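PDB 3T0P: DNA polymerase III, beta subunit from Eubacterium rectale, which probably encircles DNA as a ring-shaped head-to-tail homodimer and tethers DNA polymerases and other proteins to it for processive synthesis. Local coordinates for residues Val216-Ile219 against Ile224-Glu227. Sequence-based numbering, arbitrary orientation.
Sequences VIYI and IVFE
Ile217 and Phe226 sit side by side across an antiparallel beta hairpin, formed by strands 214-220 and 223-228 in the central domain of this beta-subunit chain. They form a non-hydrogen-bonded pair, as do Ile219 and Ile224. The hydrogen-bonded pairs are Val216 with Glu227 and Tyr218 with Val225. Each is closed by two N-H...O=C bonds of 2.8 Å between backbone N and O, such as Tyr218 N to Val225 O.

Ile217 can be followed outward. Its CB lies 3.9 Å from Val225 O. CG1, anti to the carbonyl carbon (chi1 -61°), meets Phe226 CD2 at 3.6 Å. CG2 goes the other way, to Ile224 CD1 at 3.8 Å. The tip, CD1, continues along Phe226 and reaches its CE2 at 3.9 Å. The two branches of Ile217 therefore serve two neighbours on the same face. With an alanine in place of Ile217 both branches are gone, and Phe226 CD2 and CE2 and Ile224 CD1 would probably lose their neighbour, leaving a gap.

Ile224 CD1 also touches Ile219 CG1, and its chain lies alongside that isoleucine. Val193 of strand 187-196 packs on Ile219, and Val195 on Ile224. On the outer flanks, strand 127-131 pairs with 214-220, and strand 231-236 with 223-228, so the hairpin lies near one edge of a larger antiparallel sheet, with 127-131 as the last strand within the chain.

The face with Val216, Tyr218, Val225 and Glu227 is more polar. Arg124 forms a salt bridge with Glu227 OE2 and also touches Tyr218 and Val225. The Glu227 carboxylate stands nearly upright to the Tyr218 ring, the planes 83° apart. Glu227 OE1 approaches the ring edge in plane, 3.8 Å from Tyr218 CE2.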
loop_
_atom_site.group_PDB
_atom_site.type_symbol
_atom_site.label_atom_id
_atom_site.label_comp_id
_atom_site.label_asym_id
_atom_site.label_seq_id
_atom_site.Cartn_x
_atom_site.Cartn_y
_atom_site.Cartn_z
ATOM N N VAL B 216 -6.863 1.404 -30.665
ATOM C CA VAL B 216 -7.319 2.187 -31.826
ATOM C C VAL B 216 -7.876 3.504 -31.267
ATOM O O VAL B 216 -8.675 3.505 -30.329
ATOM C CB VAL B 216 -8.316 1.420 -32.732
ATOM C CG1 VAL B 216 -8.714 2.265 -33.950
ATOM C CG2 VAL B 216 -7.721 0.088 -33.187
ATOM N N ILE B 217 -7.390 4.620 -31.778
ATOM C CA ILE B 217 -7.788 5.934 -31.273
ATOM C C ILE B 217 -8.527 6.729 -32.368
ATOM O O ILE B 217 -8.079 6.754 -33.508
ATOM C CB ILE B 217 -6.530 6.699 -30.737
ATOM C CG1 ILE B 217 -5.872 5.924 -29.560
ATOM C CG2 ILE B 217 -6.869 8.146 -30.289
ATOM C CD1 ILE B 217 -4.446 6.398 -29.177
ATOM N N TYR B 218 -9.637 7.390 -32.006
ATOM C CA TYR B 218 -10.380 8.277 -32.915
ATOM C C TYR B 218 -10.472 9.636 -32.291
ATOM O O TYR B 218 -10.821 9.733 -31.115
ATOM C CB TYR B 218 -11.801 7.753 -33.209
ATOM C CG TYR B 218 -11.845 6.415 -33.896
ATOM C CD1 TYR B 218 -11.756 6.317 -35.280
ATOM C CD2 TYR B 218 -11.957 5.239 -33.162
ATOM C CE1 TYR B 218 -11.790 5.080 -35.919
ATOM C CE2 TYR B 218 -11.996 3.999 -33.789
ATOM C CZ TYR B 218 -11.925 3.925 -35.169
ATOM O OH TYR B 218 -11.978 2.706 -35.791
ATOM N N ILE B 219 -10.152 10.682 -33.058
ATOM C CA ILE B 219 -10.214 12.064 -32.609
ATOM C C ILE B 219 -11.244 12.760 -33.495
ATOM O O ILE B 219 -10.986 13.003 -34.668
ATOM C CB ILE B 219 -8.805 12.722 -32.613
ATOM C CG1 ILE B 219 -7.863 11.999 -31.614
ATOM C CG2 ILE B 219 -8.930 14.169 -32.237
ATOM C CD1 ILE B 219 -6.368 12.249 -31.783
ATOM N N ILE B 224 -12.391 12.256 -27.981
ATOM C CA ILE B 224 -11.334 11.291 -28.239
ATOM C C ILE B 224 -11.901 9.938 -27.797
ATOM O O ILE B 224 -12.553 9.861 -26.759
ATOM C CB ILE B 224 -9.967 11.628 -27.611
ATOM C CG1 ILE B 224 -8.882 10.617 -28.082
ATOM C CG2 ILE B 224 -10.036 11.752 -26.065
ATOM C CD1 ILE B 224 -7.397 11.137 -27.927
ATOM N N VAL B 225 -11.702 8.903 -28.615
ATOM C CA VAL B 225 -12.161 7.533 -28.371
ATOM C C VAL B 225 -10.946 6.602 -28.421
ATOM O O VAL B 225 -10.131 6.694 -29.331
ATOM C CB VAL B 225 -13.268 7.114 -29.389
ATOM C CG1 VAL B 225 -13.724 5.667 -29.175
ATOM C CG2 VAL B 225 -14.458 8.081 -29.356
ATOM N N PHE B 226 -10.817 5.743 -27.410
ATOM C CA PHE B 226 -9.800 4.709 -27.293
ATOM C C PHE B 226 -10.491 3.370 -27.303
ATOM O O PHE B 226 -11.388 3.167 -26.497
ATOM C CB PHE B 226 -9.002 4.847 -25.978
ATOM C CG PHE B 226 -8.294 6.153 -25.773
ATOM C CD1 PHE B 226 -8.950 7.236 -25.192
ATOM C CD2 PHE B 226 -6.950 6.289 -26.096
ATOM C CE1 PHE B 226 -8.283 8.442 -24.988
ATOM C CE2 PHE B 226 -6.290 7.490 -25.884
ATOM C CZ PHE B 226 -6.965 8.561 -25.341
ATOM N N GLU B 227 -10.103 2.462 -28.206
ATOM C CA GLU B 227 -10.643 1.099 -28.229
ATOM C C GLU B 227 -9.525 0.107 -28.028
ATOM O O GLU B 227 -8.491 0.219 -28.662
ATOM C CB GLU B 227 -11.371 0.748 -29.525
ATOM C CG GLU B 227 -12.287 1.799 -30.094
ATOM C CD GLU B 227 -13.060 1.191 -31.243
ATOM O OE1 GLU B 227 -12.415 0.632 -32.158
ATOM O OE2 GLU B 227 -14.305 1.136 -31.149
#